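Local coordinates for protein betaine aldehyde dehydrogenase (Staphylococcus aureus subsp. aureus COL, PDB 4QTO) that probably catalyses the NAD-dependent oxidation of betaine aldehyde to glycine betaine, the last step in making this osmoprotectant from choline, at residues F289-F294 against V446-I451; A194-C199 against E495-Y500; I53-Q58 against M352-S357; E374-A379 against T399-C404; M203-I208 against L232-G237. All coordinates share one frame; numbering follows the deposited sequence.

Interactions 2, 3 and 5 are buried, whereas interactions 1 and 4 are only partly so and both reach the same seven-stranded sheet, their centres about 24 Å apart. Interaction 4 pairs that sheet's antiparallel edge strand through backbone bonds; interaction 1 joins the loops following two parallel strands and adds aspartate carboxylates and a serine hydroxyl. Each has a bridging water. Interactions 2 and 5 belong to the eight-stranded mixed sheet and the helices beside it: interaction 2 is mostly apolar helix packing, interaction 5 a parallel strand edge finished by a lysine gripping carbonyls. Interaction 3 is proline packing between loops and touches interaction 5 where I356 CG1 meets I208 CD1 at 3.8 Å.

Interaction 1: residues F289-F294 against V446-I451; sequences FDDADF and VFSKDI
D291 and K449 bury the most surface here, and their backbones are joined: K449 N gives a 2.9 Å bond to D291 O, arriving from above the carbonyl plane. The lysine CB rests 3.3 Å from that same oxygen, D291 O; the chain beyond was modelled in two conformers. The D291 carboxylate leans the other way, because chi1 of 63° sets CG between the backbone N and the carbonyl carbon. Its OD1 takes the proton of S448 OG at 2.7 Å, from above the carboxylate plane. S448 OG in turn accepts D450 N, which makes an ST turn, so the hydroxyl both gives and accepts a bond. D291 OD2 and D450 OD2 stand 4.4 Å apart, a likely repulsion probably eased by a water that bridges the two carboxylates, its bond to D450 being short, and by a salt bridge from D291 to K453; D450 OD1 caps K453 N. F289 anchors the other end: its N bonds to F447 O at 3.1 Å, nearly straight, while V446 CG1 meets the ring edge at CE2, 3.7 Å away. A292 CB packs on F447 CB. The contact joins the loops that follow neighbouring parallel strands 285-288 and 443-447 and lead into helices 294-306 and 451-460, each with an aspartate N-cap, as in the open alpha/beta sheet of an aldehyde dehydrogenase catalytic domain.

Interaction 2: residues A194-C199 against E495-Y500; sequences ALATGC and EGLEEY
A194 lies against the ring of Y500: its CB is 3.7 Å from CD2, and its backbone N stands 4.0 Å above one face, offset toward the rim. Chi1 of -68° swings the ring towards helix 183-197 and chi2 of 89° turns a face to A194, while OH bonds to Q176 NE2. A196 adds a looser touch of CB on L497 CD1. T197 divides its branches: CG2 slides past the end of L497, 3.6 Å from CD1, whereas OG1 faces Y500 CB at 3.5 Å and has P193 O, a turn back in its own helix, as its main polar partner. G198, with positive phi, ends the helix in a Schellman motif and swings the chain round to C199. There SG sits at the edge of the Y500 ring, 5.4 Å from its centroid and 86° off the normal, a sulfur-aromatic contact, and is 3.5 Å from Y500 O. The packing sets the C-terminal end of helix 183-197 against helix 493-498 where each segment leads on towards a strand. Residues 495-500 enter strand 501-509, antiparallel to 162-177, where Y500 already bonds to V171; helix 183-197 and strand 200-204 form part of the Rossmann-type nucleotide-binding domain.

Interaction 3: residues I53-Q58 against M352-S357; sequences INPYNQ and MGPVIS
Psi of -15° turns the chain after P55, and psi of 172° keeps P354 extended, which lets the carbonyls of V355 and I356 pass along P55 CB. That CB lies 3.9 Å from P354 CG and only 3.4 Å from V355 O, with I356 O a little farther off. In return, P354 lays its CB and CG against the carbonyl of P55, both 3.8 Å from P55 O. The same CG reaches Y56 N at 3.9 Å, and all of this is van der Waals packing of pyrrolidine carbons on peptide groups. Y56 N is satisfied within its own segment: N54, whose CG is anti to the backbone N (chi1 174°), folds OD1 back to accept it at 2.9 Å, well above the amide carbonyl plane. This Asx turn fixes the bend that carries P55. Residues 53-58 cover the turn from strand 49-54 to its antiparallel partner 59-65. Residues 352-357 lead into helix 358-373, where S357 OG caps H360 N, and backbone bonds from P55 and V355 to L394 place a third chain segment beside both.

Interaction 4: residues E374-A379 against T399-C404; sequences EGATIA and TVITNC
T377 and T402 form an antiparallel hydrogen-bonded pair in which each backbone group is used: T377 N donates to T402 O and T402 N to T377 O, both at 2.9 Å, the second in the carbonyl plane. T377 O also receives I401 CA in a CH...O contact at 3.3 Å. Farther along, A379 N meets V400 O at 2.8 Å with a more bent N-H angle of 136°. V400 also bonds to the backbone of V380, while I401 bonds across its other edge to V420 and V422. Beyond the pair, a water donates to G375 O and hydrogen-bonds T377 OG1; its approach to N403 ND2 is unusually short and doubtful in detail. T402 OG1, turned between the backbone N and the carbonyl carbon (chi1 59°), rests on T377 CB at 3.4 Å. On the face bearing I378 and I401, their side chains run alongside each other, CD1 of I378 being 3.7 Å from CG1 of I401, and helix 358-373 covers them; helix 323-337 lies on the T402 side. Strand 377-380 is an outermost strand within the chain, added antiparallel to strand 399-402 at the border of an otherwise parallel alpha/beta sheet.

Interaction 5: residues M203-I208 against L232-G237; sequences MKPSEI and LILGAG
K204 lays its aliphatic chain along the backbone of residues 233-235, CG 3.4 Å from I233 O and CD against G235 O. The setting is a Rossmann-type beta-alpha-beta crossover: strands 200-204 and 230-232 run parallel and adjacent, with helix 211-223 between them in the chain. The strand edge is closed by I233 N, which donates to M203 O at 2.9 Å almost straight. K204 first extends, with CG anti to the backbone N (chi1 -174°), then bends at chi3 and chi4, which curls NZ back over the loop. There the ammonium group donates to G235 O at 2.7 Å, nearly along the C=O axis, and to P205 O at 2.8 Å from above that carbonyl's plane. The two carbonyls grip the ammonium group, with the E207 carboxylate a long, secondary partner through OE1, and E207 CB also packs on G235 O. P205 rests on two leucine methyl groups, CD on L232 CD1 at 3.5 Å and CG on L234 CD2 at 3.8 Å, the L232 chain crossing the ring at about a right angle. In relatives the loops after these strands border the NAD site, and helix 237-246 starts right after A236. One water spans the two loops, donating to P205 O and accepting from G235 N, each at 2.9 Å.

Interaction 1: residues F289-F294 against V446-I451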
# COMPACT_ATOMS: atom_id res chain seq x y z
N PHE A 289 -22.41 2.66 28.68
CA PHE A 289 -21.83 3.01 29.98
C PHE A 289 -22.64 4.07 30.70
O PHE A 289 -23.43 4.80 30.08
CB PHE A 289 -20.41 3.50 29.80
CG PHE A 289 -19.42 2.39 29.55
CD1 PHE A 289 -18.82 1.75 30.62
CD2 PHE A 289 -19.11 1.97 28.28
CE1 PHE A 289 -17.93 0.72 30.43
CE2 PHE A 289 -18.20 0.95 28.06
CZ PHE A 289 -17.60 0.32 29.16
N ASP A 290 -22.43 4.18 32.02
CA ASP A 290 -23.16 5.17 32.81
C ASP A 290 -22.80 6.61 32.48
O ASP A 290 -23.50 7.52 32.89
CB ASP A 290 -23.19 4.83 34.31
CG ASP A 290 -21.88 4.92 35.00
OD1 ASP A 290 -20.95 5.61 34.50
OD2 ASP A 290 -21.78 4.32 36.12
N ASP A 291 -21.73 6.81 31.70
CA ASP A 291 -21.35 8.12 31.24
C ASP A 291 -21.62 8.37 29.75
O ASP A 291 -21.07 9.30 29.16
CB ASP A 291 -19.91 8.47 31.62
CG ASP A 291 -18.89 7.56 30.99
OD1 ASP A 291 -19.27 6.59 30.30
OD2 ASP A 291 -17.66 7.83 31.18
N ALA A 292 -22.46 7.53 29.17
CA ALA A 292 -22.97 7.79 27.85
C ALA A 292 -23.90 8.99 27.88
O ALA A 292 -24.47 9.33 28.95
CB ALA A 292 -23.76 6.61 27.38
N ASP A 293 -24.05 9.64 26.74
CA ASP A 293 -25.11 10.64 26.53
C ASP A 293 -26.36 9.76 26.57
O ASP A 293 -26.62 8.93 25.67
CB ASP A 293 -24.91 11.31 25.19
CG ASP A 293 -26.02 12.25 24.79
OD1 ASP A 293 -27.19 12.05 25.21
OD2 ASP A 293 -25.72 13.14 23.94
N PHE A 294 -27.15 9.89 27.65
CA PHE A 294 -28.25 8.96 27.88
C PHE A 294 -29.34 8.98 26.84
O PHE A 294 -29.73 7.91 26.33
CB PHE A 294 -28.83 9.19 29.30
CG PHE A 294 -29.90 8.22 29.65
CD1 PHE A 294 -29.59 6.95 30.09
CD2 PHE A 294 -31.22 8.56 29.47
CE1 PHE A 294 -30.60 6.03 30.40
CE2 PHE A 294 -32.23 7.66 29.80
CZ PHE A 294 -31.91 6.41 30.25
N VAL A 446 -20.11 1.01 21.27
CA VAL A 446 -19.79 1.44 22.62
C VAL A 446 -20.23 2.88 22.76
O VAL A 446 -19.83 3.74 21.96
CB VAL A 446 -18.27 1.38 22.93
CG1 VAL A 446 -18.09 1.71 24.42
CG2 VAL A 446 -17.70 0.02 22.58
N PHE A 447 -21.08 3.16 23.75
CA PHE A 447 -21.57 4.51 24.06
C PHE A 447 -20.96 4.99 25.37
O PHE A 447 -21.17 4.36 26.45
CB PHE A 447 -23.10 4.55 24.12
CG PHE A 447 -23.74 4.51 22.78
CD1 PHE A 447 -23.95 3.31 22.12
CD2 PHE A 447 -24.07 5.69 22.13
CE1 PHE A 447 -24.49 3.29 20.84
CE2 PHE A 447 -24.59 5.67 20.84
CZ PHE A 447 -24.81 4.48 20.19
N SER A 448 -20.22 6.08 25.29
CA SER A 448 -19.63 6.74 26.44
C SER A 448 -19.09 8.10 26.04
O SER A 448 -18.52 8.19 24.95
CB SER A 448 -18.42 5.93 26.95
OG SER A 448 -17.78 6.61 28.03
N LYS A 449 -19.24 9.11 26.88
CA LYS A 449 -18.65 10.41 26.59
C LYS A 449 -17.14 10.37 26.81
O LYS A 449 -16.45 11.28 26.37
CB LYS A 449 -19.29 11.52 27.43
CG LYS A 449 -20.71 11.81 27.01
CD LYS A 449 -21.49 12.83 27.84
CE LYS A 449 -21.94 12.25 29.18
NZ LYS A 449 -22.89 13.16 29.90
N ASP A 450 -16.65 9.33 27.51
CA ASP A 450 -15.24 9.14 27.75
C ASP A 450 -14.70 8.41 26.51
O ASP A 450 -14.72 7.18 26.44
CB ASP A 450 -15.03 8.31 29.03
CG ASP A 450 -13.55 8.07 29.39
OD1 ASP A 450 -12.64 8.27 28.55
OD2 ASP A 450 -13.35 7.62 30.54
N ILE A 451 -14.18 9.17 25.56
CA ILE A 451 -13.70 8.59 24.30
C ILE A 451 -12.50 7.66 24.51
O ILE A 451 -12.35 6.64 23.83
CB ILE A 451 -13.42 9.69 23.24
CG1 ILE A 451 -14.65 10.62 23.09
CG2 ILE A 451 -13.01 9.05 21.92
CD1 ILE A 451 -15.94 9.90 22.77
O HOH W 1 -15.05 6.83 32.21

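Interaction 2: residues A194-C199 against E495-Y500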
# COMPACT_ATOMS: atom_id res chain seq x y z
N ALA A 194 -16.87 -7.79 -8.47
CA ALA A 194 -16.71 -8.86 -9.44
C ALA A 194 -16.54 -8.26 -10.83
O ALA A 194 -15.65 -8.64 -11.59
CB ALA A 194 -17.89 -9.80 -9.42
N LEU A 195 -17.41 -7.31 -11.17
CA LEU A 195 -17.28 -6.68 -12.49
C LEU A 195 -16.06 -5.81 -12.60
O LEU A 195 -15.40 -5.82 -13.64
CB LEU A 195 -18.54 -5.90 -12.86
CG LEU A 195 -19.79 -6.76 -13.08
CD1 LEU A 195 -20.97 -5.87 -13.39
CD2 LEU A 195 -19.56 -7.76 -14.21
N ALA A 196 -15.75 -5.05 -11.55
CA ALA A 196 -14.58 -4.18 -11.60
C ALA A 196 -13.29 -4.96 -11.87
O ALA A 196 -12.41 -4.44 -12.58
CB ALA A 196 -14.45 -3.39 -10.32
N THR A 197 -13.17 -6.18 -11.32
CA THR A 197 -11.94 -6.96 -11.45
C THR A 197 -11.86 -7.79 -12.72
O THR A 197 -10.78 -8.27 -13.03
CB THR A 197 -11.75 -7.89 -10.26
OG1 THR A 197 -12.90 -8.76 -10.17
CG2 THR A 197 -11.60 -7.12 -8.97
N GLY A 198 -12.98 -7.98 -13.41
CA GLY A 198 -13.00 -8.78 -14.63
C GLY A 198 -13.47 -10.21 -14.47
O GLY A 198 -13.28 -11.02 -15.40
N CYS A 199 -14.13 -10.53 -13.36
CA CYS A 199 -14.69 -11.86 -13.19
C CYS A 199 -15.96 -12.07 -14.01
O CYS A 199 -16.53 -11.11 -14.54
CB CYS A 199 -15.08 -12.07 -11.72
SG CYS A 199 -13.72 -12.09 -10.55
N GLU A 495 -10.20 -4.49 0.71
CA GLU A 495 -10.20 -5.88 1.08
C GLU A 495 -11.35 -6.64 0.38
O GLU A 495 -11.22 -7.80 -0.02
CB GLU A 495 -10.25 -6.01 2.61
CG GLU A 495 -9.83 -7.33 3.18
CD GLU A 495 -9.60 -7.29 4.70
OE1 GLU A 495 -9.52 -8.37 5.30
OE2 GLU A 495 -9.51 -6.18 5.26
N GLY A 496 -12.49 -6.00 0.23
CA GLY A 496 -13.62 -6.59 -0.48
C GLY A 496 -13.26 -6.87 -1.93
O GLY A 496 -13.63 -7.91 -2.51
N LEU A 497 -12.59 -5.93 -2.57
CA LEU A 497 -12.15 -6.11 -3.96
C LEU A 497 -11.20 -7.32 -4.05
O LEU A 497 -11.25 -8.09 -5.00
CB LEU A 497 -11.40 -4.85 -4.46
CG LEU A 497 -11.02 -4.90 -5.95
CD1 LEU A 497 -12.16 -4.35 -6.77
CD2 LEU A 497 -9.77 -4.09 -6.21
N GLU A 498 -10.33 -7.47 -3.05
CA GLU A 498 -9.34 -8.55 -3.03
C GLU A 498 -9.91 -9.96 -3.03
O GLU A 498 -9.26 -10.88 -3.48
CB GLU A 498 -8.36 -8.35 -1.87
CG GLU A 498 -7.49 -7.14 -2.11
CD GLU A 498 -6.59 -6.74 -0.94
OE1 GLU A 498 -6.66 -7.35 0.15
OE2 GLU A 498 -5.82 -5.79 -1.14
N GLU A 499 -11.15 -10.12 -2.57
CA GLU A 499 -11.79 -11.42 -2.60
C GLU A 499 -11.96 -11.86 -4.06
O GLU A 499 -11.98 -13.07 -4.35
CB GLU A 499 -13.20 -11.46 -2.00
CG GLU A 499 -13.26 -11.09 -0.53
CD GLU A 499 -12.75 -12.15 0.42
OE1 GLU A 499 -12.70 -13.35 0.00
OE2 GLU A 499 -12.36 -11.76 1.57
N TYR A 500 -12.04 -10.88 -4.98
CA TYR A 500 -12.27 -11.12 -6.39
C TYR A 500 -11.00 -11.13 -7.24
O TYR A 500 -11.08 -11.14 -8.48
CB TYR A 500 -13.32 -10.13 -6.94
CG TYR A 500 -14.70 -10.41 -6.34
CD1 TYR A 500 -15.12 -9.84 -5.15
CD2 TYR A 500 -15.56 -11.31 -6.96
CE1 TYR A 500 -16.34 -10.19 -4.57
CE2 TYR A 500 -16.77 -11.65 -6.40
CZ TYR A 500 -17.16 -11.09 -5.21
OH TYR A 500 -18.37 -11.45 -4.63

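Interaction 3: residues I53-Q58 against M352-S357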
# COMPACT_ATOMS: atom_id res chain seq x y z
N ILE A 53 -44.57 -12.62 -2.68
CA ILE A 53 -45.55 -12.02 -1.79
C ILE A 53 -45.08 -10.68 -1.22
O ILE A 53 -43.87 -10.44 -1.07
CB ILE A 53 -45.73 -13.01 -0.62
CG1 ILE A 53 -46.13 -14.40 -1.15
CG2 ILE A 53 -46.73 -12.51 0.39
CD1 ILE A 53 -46.01 -15.51 -0.12
N ASN A 54 -46.05 -9.82 -0.92
CA ASN A 54 -45.79 -8.55 -0.23
C ASN A 54 -46.06 -8.88 1.27
O ASN A 54 -47.19 -9.20 1.63
CB ASN A 54 -46.77 -7.49 -0.69
CG ASN A 54 -46.67 -6.18 0.11
OD1 ASN A 54 -45.94 -6.08 1.11
ND2 ASN A 54 -47.45 -5.20 -0.30
N PRO A 55 -45.05 -8.78 2.15
CA PRO A 55 -45.29 -9.14 3.56
C PRO A 55 -46.28 -8.23 4.32
O PRO A 55 -46.77 -8.59 5.39
CB PRO A 55 -43.91 -9.05 4.19
CG PRO A 55 -43.19 -8.07 3.33
CD PRO A 55 -43.69 -8.30 1.92
N TYR A 56 -46.59 -7.07 3.78
CA TYR A 56 -47.53 -6.17 4.44
C TYR A 56 -48.95 -6.72 4.45
O TYR A 56 -49.73 -6.49 5.41
CB TYR A 56 -47.52 -4.78 3.78
CG TYR A 56 -48.65 -3.92 4.30
CD1 TYR A 56 -48.63 -3.46 5.60
CD2 TYR A 56 -49.74 -3.61 3.50
CE1 TYR A 56 -49.69 -2.71 6.12
CE2 TYR A 56 -50.78 -2.85 4.00
CZ TYR A 56 -50.74 -2.40 5.31
OH TYR A 56 -51.80 -1.64 5.82
N ASN A 57 -49.32 -7.40 3.37
CA ASN A 57 -50.68 -7.94 3.26
C ASN A 57 -50.78 -9.41 2.83
O ASN A 57 -51.90 -9.94 2.68
CB ASN A 57 -51.47 -7.06 2.30
CG ASN A 57 -50.82 -6.93 0.94
OD1 ASN A 57 -50.00 -7.76 0.55
ND2 ASN A 57 -51.17 -5.89 0.22
N GLN A 58 -49.64 -10.06 2.68
CA GLN A 58 -49.53 -11.45 2.24
C GLN A 58 -50.14 -11.73 0.86
O GLN A 58 -50.45 -12.85 0.54
CB GLN A 58 -50.03 -12.42 3.29
CG GLN A 58 -49.29 -12.28 4.61
CD GLN A 58 -49.69 -13.34 5.62
OE1 GLN A 58 -49.29 -14.49 5.52
NE2 GLN A 58 -50.44 -12.93 6.64
N MET A 352 -41.88 1.14 11.58
CA MET A 352 -41.46 -0.24 11.48
C MET A 352 -42.49 -1.03 10.69
O MET A 352 -43.69 -1.01 10.99
CB MET A 352 -41.28 -0.88 12.87
CG MET A 352 -40.40 -2.11 12.86
SD MET A 352 -40.18 -2.88 14.49
CE MET A 352 -41.50 -4.06 14.44
N GLY A 353 -42.00 -1.73 9.69
CA GLY A 353 -42.85 -2.60 8.88
C GLY A 353 -42.97 -4.03 9.42
O GLY A 353 -42.59 -4.31 10.56
N PRO A 354 -43.51 -4.94 8.61
CA PRO A 354 -43.64 -6.32 8.98
C PRO A 354 -42.35 -7.09 8.85
O PRO A 354 -41.35 -6.56 8.35
CB PRO A 354 -44.62 -6.85 7.93
CG PRO A 354 -44.27 -6.05 6.72
CD PRO A 354 -43.95 -4.68 7.23
N VAL A 355 -42.36 -8.34 9.33
CA VAL A 355 -41.24 -9.25 9.11
C VAL A 355 -41.50 -9.96 7.78
O VAL A 355 -42.57 -9.84 7.21
CB VAL A 355 -40.94 -10.22 10.28
CG1 VAL A 355 -40.57 -9.44 11.53
CG2 VAL A 355 -42.10 -11.19 10.54
N ILE A 356 -40.52 -10.71 7.32
CA ILE A 356 -40.50 -11.11 5.90
C ILE A 356 -41.41 -12.22 5.43
O ILE A 356 -41.86 -12.20 4.27
CB ILE A 356 -39.04 -11.42 5.49
CG1 ILE A 356 -38.82 -11.37 3.99
CG2 ILE A 356 -38.59 -12.77 6.05
CD1 ILE A 356 -39.02 -10.00 3.37
N SER A 357 -41.70 -13.20 6.29
CA SER A 357 -42.47 -14.37 5.88
C SER A 357 -43.12 -15.04 7.05
O SER A 357 -42.79 -14.76 8.20
CB SER A 357 -41.53 -15.39 5.23
OG SER A 357 -40.65 -15.96 6.19

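Interaction 4: residues E374-A379 against T399-C404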
# COMPACT_ATOMS: atom_id res chain seq x y z
N GLU A 374 -36.65 -20.20 29.94
CA GLU A 374 -35.34 -20.00 30.54
C GLU A 374 -35.36 -19.04 31.68
O GLU A 374 -34.33 -18.80 32.30
CB GLU A 374 -34.39 -19.39 29.48
CG GLU A 374 -34.18 -20.24 28.29
CD GLU A 374 -33.14 -19.63 27.36
OE1 GLU A 374 -33.33 -18.53 26.73
OE2 GLU A 374 -32.17 -20.36 27.21
N GLY A 375 -36.50 -18.40 31.92
CA GLY A 375 -36.62 -17.48 33.05
C GLY A 375 -36.46 -16.02 32.74
O GLY A 375 -36.34 -15.22 33.66
N ALA A 376 -36.41 -15.64 31.46
CA ALA A 376 -36.29 -14.24 31.09
C ALA A 376 -37.68 -13.62 31.08
O ALA A 376 -38.68 -14.29 31.00
CB ALA A 376 -35.65 -14.08 29.73
N THR A 377 -37.72 -12.29 31.18
CA THR A 377 -38.99 -11.55 31.18
C THR A 377 -39.25 -10.86 29.85
O THR A 377 -38.37 -10.18 29.37
CB THR A 377 -38.91 -10.46 32.27
OG1 THR A 377 -38.96 -11.11 33.57
CG2 THR A 377 -40.05 -9.50 32.17
N ILE A 378 -40.46 -11.03 29.27
CA ILE A 378 -40.82 -10.30 28.06
C ILE A 378 -41.38 -9.00 28.63
O ILE A 378 -42.56 -8.95 29.08
CB ILE A 378 -41.89 -11.02 27.22
CG1 ILE A 378 -41.47 -12.45 26.90
CG2 ILE A 378 -42.17 -10.25 25.95
CD1 ILE A 378 -40.17 -12.60 26.17
N ALA A 379 -40.57 -7.96 28.66
CA ALA A 379 -40.95 -6.71 29.27
C ALA A 379 -42.00 -5.91 28.51
O ALA A 379 -42.80 -5.19 29.11
CB ALA A 379 -39.73 -5.86 29.55
N THR A 399 -40.07 -5.76 20.70
CA THR A 399 -39.99 -6.49 21.95
C THR A 399 -38.71 -6.22 22.72
O THR A 399 -37.63 -6.10 22.12
CB THR A 399 -40.06 -7.99 21.60
OG1 THR A 399 -41.25 -8.26 20.84
CG2 THR A 399 -40.02 -8.89 22.81
N VAL A 400 -38.83 -6.12 24.05
CA VAL A 400 -37.66 -5.98 24.93
C VAL A 400 -37.72 -7.14 25.94
O VAL A 400 -38.75 -7.37 26.60
CB VAL A 400 -37.65 -4.66 25.73
CG1 VAL A 400 -36.41 -4.59 26.62
CG2 VAL A 400 -37.72 -3.47 24.79
N ILE A 401 -36.62 -7.88 26.03
CA ILE A 401 -36.49 -9.00 26.96
C ILE A 401 -35.48 -8.61 28.04
O ILE A 401 -34.35 -8.24 27.74
CB ILE A 401 -36.07 -10.28 26.21
CG1 ILE A 401 -37.15 -10.63 25.17
CG2 ILE A 401 -35.88 -11.43 27.19
CD1 ILE A 401 -36.88 -11.88 24.33
N THR A 402 -35.90 -8.73 29.30
CA THR A 402 -35.08 -8.37 30.45
C THR A 402 -34.85 -9.55 31.39
O THR A 402 -35.37 -10.65 31.18
CB THR A 402 -35.75 -7.23 31.24
OG1 THR A 402 -37.05 -7.65 31.68
CG2 THR A 402 -35.89 -5.98 30.40
N ASN A 403 -34.06 -9.33 32.44
CA ASN A 403 -33.80 -10.39 33.44
C ASN A 403 -33.22 -11.64 32.75
O ASN A 403 -33.67 -12.77 32.96
CB ASN A 403 -35.07 -10.73 34.24
CG ASN A 403 -34.76 -11.47 35.54
OD1 ASN A 403 -33.69 -11.32 36.11
ND2 ASN A 403 -35.73 -12.24 36.04
N CYS A 404 -32.26 -11.40 31.86
CA CYS A 404 -31.61 -12.49 31.14
C CYS A 404 -30.09 -12.50 31.38
O CYS A 404 -29.55 -11.58 32.03
CB CYS A 404 -32.04 -12.64 29.65
SG CYS A 404 -32.48 -11.29 28.55
O HOH W 2 -37.56 -13.00 34.60

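Interaction 5: residues M203-I208 against L232-G237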
# COMPACT_ATOMS: atom_id res chain seq x y z
N MET A 203 -25.37 -15.06 -10.14
CA MET A 203 -26.03 -14.63 -8.91
C MET A 203 -27.38 -15.24 -8.74
O MET A 203 -28.11 -15.43 -9.73
CB MET A 203 -26.20 -13.10 -8.92
CG MET A 203 -26.98 -12.59 -7.72
SD MET A 203 -26.87 -10.81 -7.40
CE MET A 203 -25.23 -10.74 -6.71
N LYS A 204 -27.72 -15.60 -7.50
CA LYS A 204 -29.04 -16.12 -7.16
C LYS A 204 -29.54 -15.37 -5.95
O LYS A 204 -28.97 -15.53 -4.87
CB LYS A 204 -29.05 -17.62 -6.86
CG LYS A 204 -30.47 -18.17 -6.66
CD LYS A 204 -30.50 -19.46 -5.88
CE LYS A 204 -30.58 -19.21 -4.38
NZ LYS A 204 -31.90 -18.64 -3.95
N PRO A 205 -30.58 -14.54 -6.11
CA PRO A 205 -31.14 -13.84 -4.95
C PRO A 205 -32.01 -14.76 -4.12
O PRO A 205 -32.32 -15.89 -4.55
CB PRO A 205 -31.97 -12.73 -5.58
CG PRO A 205 -32.44 -13.34 -6.87
CD PRO A 205 -31.31 -14.21 -7.34
N SER A 206 -32.41 -14.31 -2.93
CA SER A 206 -33.28 -15.09 -2.09
C SER A 206 -34.53 -15.41 -2.88
O SER A 206 -35.08 -14.55 -3.58
CB SER A 206 -33.67 -14.32 -0.84
OG SER A 206 -34.60 -15.10 -0.09
N GLU A 207 -35.01 -16.64 -2.76
CA GLU A 207 -36.16 -17.09 -3.52
C GLU A 207 -37.39 -16.24 -3.24
O GLU A 207 -38.24 -16.09 -4.09
CB GLU A 207 -36.44 -18.59 -3.28
CG GLU A 207 -36.82 -18.96 -1.87
CD GLU A 207 -35.64 -19.17 -0.94
OE1 GLU A 207 -34.46 -18.88 -1.31
OE2 GLU A 207 -35.93 -19.63 0.18
N ILE A 208 -37.47 -15.66 -2.05
CA ILE A 208 -38.65 -14.88 -1.69
C ILE A 208 -38.61 -13.38 -2.04
O ILE A 208 -39.63 -12.72 -1.98
CB ILE A 208 -39.03 -15.04 -0.20
CG1 ILE A 208 -37.87 -14.71 0.73
CG2 ILE A 208 -39.49 -16.47 0.09
CD1 ILE A 208 -38.29 -14.62 2.19
N LEU A 232 -28.11 -14.59 -13.97
CA LEU A 232 -29.06 -14.56 -12.87
C LEU A 232 -29.88 -15.84 -12.87
O LEU A 232 -30.59 -16.14 -13.84
CB LEU A 232 -30.00 -13.34 -13.04
CG LEU A 232 -31.20 -13.22 -12.09
CD1 LEU A 232 -30.76 -13.08 -10.66
CD2 LEU A 232 -32.12 -12.05 -12.48
N ILE A 233 -29.79 -16.58 -11.77
CA ILE A 233 -30.60 -17.77 -11.55
C ILE A 233 -31.64 -17.40 -10.51
O ILE A 233 -31.33 -16.68 -9.55
CB ILE A 233 -29.72 -18.91 -11.02
CG1 ILE A 233 -28.76 -19.37 -12.12
CG2 ILE A 233 -30.55 -20.08 -10.52
CD1 ILE A 233 -29.38 -19.95 -13.35
N LEU A 234 -32.85 -17.91 -10.66
CA LEU A 234 -33.91 -17.64 -9.72
C LEU A 234 -34.39 -18.96 -9.17
O LEU A 234 -34.69 -19.88 -9.94
CB LEU A 234 -35.07 -16.92 -10.39
CG LEU A 234 -34.79 -15.55 -11.01
CD1 LEU A 234 -35.98 -15.02 -11.78
CD2 LEU A 234 -34.36 -14.53 -9.97
N GLY A 235 -34.49 -19.05 -7.87
CA GLY A 235 -35.04 -20.27 -7.32
C GLY A 235 -34.61 -20.63 -5.94
O GLY A 235 -33.83 -19.94 -5.33
N ALA A 236 -35.11 -21.78 -5.51
CA ALA A 236 -34.84 -22.35 -4.20
C ALA A 236 -33.40 -22.73 -3.98
O ALA A 236 -32.80 -23.43 -4.80
CB ALA A 236 -35.68 -23.62 -4.04
N GLY A 237 -32.86 -22.31 -2.83
CA GLY A 237 -31.51 -22.68 -2.47
C GLY A 237 -31.46 -24.20 -2.37
O GLY A 237 -30.47 -24.83 -2.74
O HOH W 3 -34.30 -16.44 -6.56